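Local coordinates for protein 3-carboxy-cis,cis-muconate cycloisomerase (Pseudomonas putida, PDB 1RE5) that is a cycloisomerase of the fumarase/aspartase superfamily, whose members are largely helical enzymes that assemble as tetramers, at residues D[139-144]-D[440-445]; D[252-257]-D[263-268]. One frame throughout, in Å; residues are numbered along the deposited sequence.

Interaction 1 (D[139-144]-D[440-445]); sequences QALKHA and RAVSEH
The bond from H143 N to Q139 O, 2.9 Å, closes the helical turn that contains A140 and L141, the two residues that meet V442. Helix 106-142 packs here against helix 434-449, a long-range helix-helix contact in the mainly helical fold of the fumarase/aspartase superfamily. H143 is the first residue to depart from helical backbone angles, so the contact lies at the end of the first helix but inside the second, where E444 N binds R440 O.

The evidence points to light, purely apolar packing. The two segments bury 105 Å² between them, about half of it on V442, and the backbones are held well apart, with L141 CA 7.9 Å from V442 CA. V442 reaches across with both methyls: CG2, beside the backbone N, meets A140 and L141, and CG1 (chi1 172°) comes alongside L141 CD1. The CB of A140 points at V442's helix, whereas L141, at the exposed margin, meets V442 with its branch point CG and the methyls beside it. V442 leans on S137 as well, and A140 on V438, which carries the packing along both helices. One turn away H445 NE2 is hydrogen-bonded to D134 OD1, a polar tie between the same two helices.

V442 CG2 lies 4.4 Å from A140 CB and 4.1 Å from L141 CG; V442 CG1 is 4.2 Å from L141 CD1.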
# COMPACT_ATOMS: atom_id res chain seq x y z
N GLN D 139 -30.66 5.30 -16.84
CA GLN D 139 -29.81 5.08 -17.99
C GLN D 139 -29.75 3.58 -18.31
O GLN D 139 -29.79 3.18 -19.47
CB GLN D 139 -28.40 5.60 -17.71
CG GLN D 139 -28.32 7.09 -17.43
CD GLN D 139 -28.51 7.93 -18.68
OE1 GLN D 139 -28.21 9.12 -18.67
NE2 GLN D 139 -29.00 7.32 -19.75
N ALA D 140 -29.65 2.74 -17.28
CA ALA D 140 -29.61 1.30 -17.49
C ALA D 140 -30.86 0.88 -18.26
O ALA D 140 -30.78 0.20 -19.27
CB ALA D 140 -29.54 0.58 -16.15
N LEU D 141 -32.02 1.30 -17.77
CA LEU D 141 -33.27 0.97 -18.43
C LEU D 141 -33.32 1.55 -19.83
O LEU D 141 -33.65 0.85 -20.78
CB LEU D 141 -34.46 1.50 -17.63
CG LEU D 141 -34.81 0.76 -16.34
CD1 LEU D 141 -35.85 1.57 -15.57
CD2 LEU D 141 -35.31 -0.64 -16.67
N LYS D 142 -33.00 2.83 -19.95
CA LYS D 142 -33.02 3.51 -21.23
C LYS D 142 -32.23 2.78 -22.30
O LYS D 142 -32.66 2.71 -23.44
CB LYS D 142 -32.47 4.93 -21.10
CG LYS D 142 -32.32 5.66 -22.43
CD LYS D 142 -32.11 7.15 -22.21
CE LYS D 142 -32.02 7.90 -23.53
NZ LYS D 142 -31.88 9.36 -23.32
N HIS D 143 -31.07 2.24 -21.93
CA HIS D 143 -30.24 1.53 -22.90
C HIS D 143 -30.20 0.02 -22.65
O HIS D 143 -29.25 -0.66 -23.05
CB HIS D 143 -28.81 2.09 -22.90
CG HIS D 143 -28.71 3.50 -23.39
ND1 HIS D 143 -28.73 4.59 -22.54
CD2 HIS D 143 -28.59 4.00 -24.64
CE1 HIS D 143 -28.63 5.70 -23.25
NE2 HIS D 143 -28.55 5.37 -24.53
N ALA D 144 -31.22 -0.50 -21.99
CA ALA D 144 -31.28 -1.93 -21.68
C ALA D 144 -31.05 -2.81 -22.90
O ALA D 144 -30.63 -3.96 -22.77
CB ALA D 144 -32.61 -2.28 -21.04
N ARG D 440 -33.14 -7.20 -13.06
CA ARG D 440 -32.83 -7.62 -11.71
C ARG D 440 -32.11 -6.53 -10.92
O ARG D 440 -32.45 -6.27 -9.77
CB ARG D 440 -31.97 -8.87 -11.75
CG ARG D 440 -32.60 -10.03 -12.47
CD ARG D 440 -31.68 -11.22 -12.38
NE ARG D 440 -32.33 -12.37 -11.77
CZ ARG D 440 -31.77 -13.15 -10.84
NH1 ARG D 440 -30.54 -12.90 -10.41
NH2 ARG D 440 -32.44 -14.19 -10.37
N ALA D 441 -31.12 -5.91 -11.53
CA ALA D 441 -30.36 -4.86 -10.86
C ALA D 441 -31.24 -3.67 -10.48
O ALA D 441 -31.17 -3.18 -9.35
CB ALA D 441 -29.21 -4.39 -11.74
N VAL D 442 -32.06 -3.21 -11.42
CA VAL D 442 -32.95 -2.07 -11.17
C VAL D 442 -33.97 -2.47 -10.13
O VAL D 442 -34.31 -1.69 -9.24
CB VAL D 442 -33.66 -1.63 -12.46
CG1 VAL D 442 -34.72 -0.58 -12.14
CG2 VAL D 442 -32.64 -1.08 -13.43
N SER D 443 -34.45 -3.70 -10.24
CA SER D 443 -35.42 -4.23 -9.29
C SER D 443 -34.88 -4.11 -7.86
O SER D 443 -35.49 -3.50 -6.99
CB SER D 443 -35.70 -5.69 -9.62
OG SER D 443 -36.62 -6.25 -8.71
N GLU D 444 -33.71 -4.70 -7.64
CA GLU D 444 -33.07 -4.67 -6.35
C GLU D 444 -32.82 -3.24 -5.86
O GLU D 444 -32.87 -2.96 -4.66
CB GLU D 444 -31.76 -5.43 -6.44
CG GLU D 444 -31.35 -6.08 -5.17
CD GLU D 444 -30.12 -6.93 -5.34
OE1 GLU D 444 -29.02 -6.35 -5.59
OE2 GLU D 444 -30.26 -8.17 -5.23
N HIS D 445 -32.54 -2.34 -6.79
CA HIS D 445 -32.31 -0.94 -6.45
C HIS D 445 -33.58 -0.33 -5.88
O HIS D 445 -33.53 0.47 -4.95
CB HIS D 445 -31.86 -0.16 -7.70
CG HIS D 445 -32.00 1.33 -7.57
ND1 HIS D 445 -31.25 2.08 -6.69
CD2 HIS D 445 -32.83 2.20 -8.19
CE1 HIS D 445 -31.62 3.35 -6.77
NE2 HIS D 445 -32.57 3.44 -7.68

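Interaction 2 (D[252-257]-D[263-268]); sequences RDISLL and GEVFEP
L257, V265 and I254 bury most of the 299 Å² shared by these segments, and L257 alone accounts for more than a third. It is the last residue of helix 231-257; a seven-residue link, 258-264, then brings the chain back along the helix end as the short strand 265-266. The turn back is close, since L257 CA and V265 CA are 5.4 Å apart.

Two parts of L257 make the contact. Its carbonyl O accepts E264 N at 3.0 Å, with an N-H...O angle of 155° and the donor tilted 16° from the carbonyl plane. Its side chain meets V265 obliquely: CG is anti to the carbonyl carbon (chi1 -67°), and CD1 comes to 3.7 Å from V265 CG2. The other methyl, CD2, lies 3.6 Å from E264 OE2, an oxygen that is salt-bridged to R151 NH2, while E264 OE1 takes a hydrogen bond from N358.

One turn back, I254 divides its branches. CD1 is 4.2 Å from V265 CG1, and CG2 is 4.0 Å from E267 CG, the two side chains crossing nearly at right angles. E267 therefore offers its aliphatic part to the isoleucine, and its carboxylate is hydrogen-bonded to G287 N and A288 N at the start of helix 286-307.

Around this turn, H313 of the second subunit packs on L257. Strand 265-266 pairs antiparallel with 349-350, while M355 of helix 352-359 touches V265 and I344 of helix 319-347 touches I254.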
# COMPACT_ATOMS: atom_id res chain seq x y z
N ARG D 252 -12.86 4.00 -15.87
CA ARG D 252 -12.01 3.35 -16.86
C ARG D 252 -12.83 3.04 -18.10
O ARG D 252 -12.42 3.36 -19.22
CB ARG D 252 -11.44 2.05 -16.31
CG ARG D 252 -10.67 1.24 -17.36
CD ARG D 252 -9.25 1.77 -17.52
NE ARG D 252 -8.54 1.57 -16.26
CZ ARG D 252 -8.02 0.41 -15.88
NH1 ARG D 252 -8.08 -0.67 -16.67
NH2 ARG D 252 -7.48 0.30 -14.66
N ASP D 253 -13.98 2.42 -17.91
CA ASP D 253 -14.86 2.06 -19.01
C ASP D 253 -15.22 3.26 -19.91
O ASP D 253 -15.25 3.14 -21.14
CB ASP D 253 -16.12 1.37 -18.48
CG ASP D 253 -15.83 -0.03 -17.96
OD1 ASP D 253 -14.70 -0.51 -18.16
OD2 ASP D 253 -16.72 -0.68 -17.36
N ILE D 254 -15.49 4.41 -19.30
CA ILE D 254 -15.82 5.60 -20.06
C ILE D 254 -14.62 6.02 -20.89
O ILE D 254 -14.74 6.26 -22.08
CB ILE D 254 -16.16 6.77 -19.14
CG1 ILE D 254 -17.34 6.38 -18.26
CG2 ILE D 254 -16.47 8.01 -19.94
CD1 ILE D 254 -18.63 6.13 -18.99
N SER D 255 -13.45 6.09 -20.26
CA SER D 255 -12.27 6.53 -20.98
C SER D 255 -11.97 5.62 -22.16
O SER D 255 -11.52 6.09 -23.20
CB SER D 255 -11.06 6.61 -20.04
OG SER D 255 -10.55 5.33 -19.73
N LEU D 256 -12.22 4.32 -22.01
CA LEU D 256 -11.97 3.38 -23.12
C LEU D 256 -13.02 3.52 -24.21
O LEU D 256 -12.72 3.34 -25.41
CB LEU D 256 -11.94 1.94 -22.61
CG LEU D 256 -10.70 1.62 -21.78
CD1 LEU D 256 -10.93 0.35 -21.01
CD2 LEU D 256 -9.48 1.51 -22.68
N LEU D 257 -14.25 3.85 -23.82
CA LEU D 257 -15.33 4.02 -24.78
C LEU D 257 -15.18 5.36 -25.50
O LEU D 257 -15.70 5.54 -26.62
CB LEU D 257 -16.70 3.93 -24.10
CG LEU D 257 -17.07 2.55 -23.55
CD1 LEU D 257 -18.45 2.59 -22.92
CD2 LEU D 257 -17.04 1.53 -24.67
N GLY D 263 -15.13 5.52 -29.81
CA GLY D 263 -16.12 6.58 -29.90
C GLY D 263 -17.55 6.16 -29.74
O GLY D 263 -18.40 6.50 -30.53
N GLU D 264 -17.83 5.41 -28.68
CA GLU D 264 -19.18 4.93 -28.46
C GLU D 264 -19.93 5.69 -27.38
O GLU D 264 -21.13 5.91 -27.49
CB GLU D 264 -19.13 3.44 -28.12
CG GLU D 264 -18.60 2.61 -29.25
CD GLU D 264 -18.59 1.14 -28.92
OE1 GLU D 264 -18.35 0.33 -29.84
OE2 GLU D 264 -18.80 0.81 -27.74
N VAL D 265 -19.23 6.10 -26.32
CA VAL D 265 -19.87 6.83 -25.24
C VAL D 265 -18.96 8.00 -24.93
O VAL D 265 -17.75 7.88 -25.06
CB VAL D 265 -20.03 5.94 -23.97
CG1 VAL D 265 -20.41 6.77 -22.78
CG2 VAL D 265 -21.10 4.89 -24.22
N PHE D 266 -19.54 9.13 -24.54
CA PHE D 266 -18.74 10.31 -24.25
C PHE D 266 -19.20 11.03 -23.01
O PHE D 266 -20.39 11.01 -22.66
CB PHE D 266 -18.83 11.31 -25.41
CG PHE D 266 -18.39 10.77 -26.72
CD1 PHE D 266 -17.09 10.99 -27.17
CD2 PHE D 266 -19.27 10.06 -27.52
CE1 PHE D 266 -16.68 10.50 -28.40
CE2 PHE D 266 -18.87 9.56 -28.76
CZ PHE D 266 -17.57 9.79 -29.19
N GLU D 267 -18.26 11.70 -22.34
CA GLU D 267 -18.57 12.50 -21.18
C GLU D 267 -19.31 13.72 -21.71
O GLU D 267 -19.13 14.12 -22.85
CB GLU D 267 -17.29 12.95 -20.50
CG GLU D 267 -16.71 11.96 -19.54
CD GLU D 267 -15.51 12.54 -18.84
OE1 GLU D 267 -15.51 13.76 -18.57
OE2 GLU D 267 -14.57 11.78 -18.55
N PRO D 268 -20.13 14.36 -20.87
CA PRO D 268 -20.88 15.54 -21.30
C PRO D 268 -19.99 16.68 -21.76
O PRO D 268 -18.78 16.63 -21.61
CB PRO D 268 -21.63 15.94 -20.04
CG PRO D 268 -21.73 14.68 -19.27
CD PRO D 268 -20.39 14.06 -19.46

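Overall arrangement
Interaction 2 is nested within the long sequence loop closed by interaction 1, yet the two share no helix or strand. Their centres are about 19 Å apart and their nearest atoms about 7 Å, so they do not touch. Both centres lie about 20 Å from that of the chain, and both sites reach the second subunit. Interaction 1 joins helices distant in sequence; between its two segments it has methyl and methine contacts alone, with exposed L141 at its margin. Interaction 2 is local in sequence and wholly buried, with nearly three times the surface; there a backbone bond and apolar packing are combined with carboxylates satisfied by neighbouring elements.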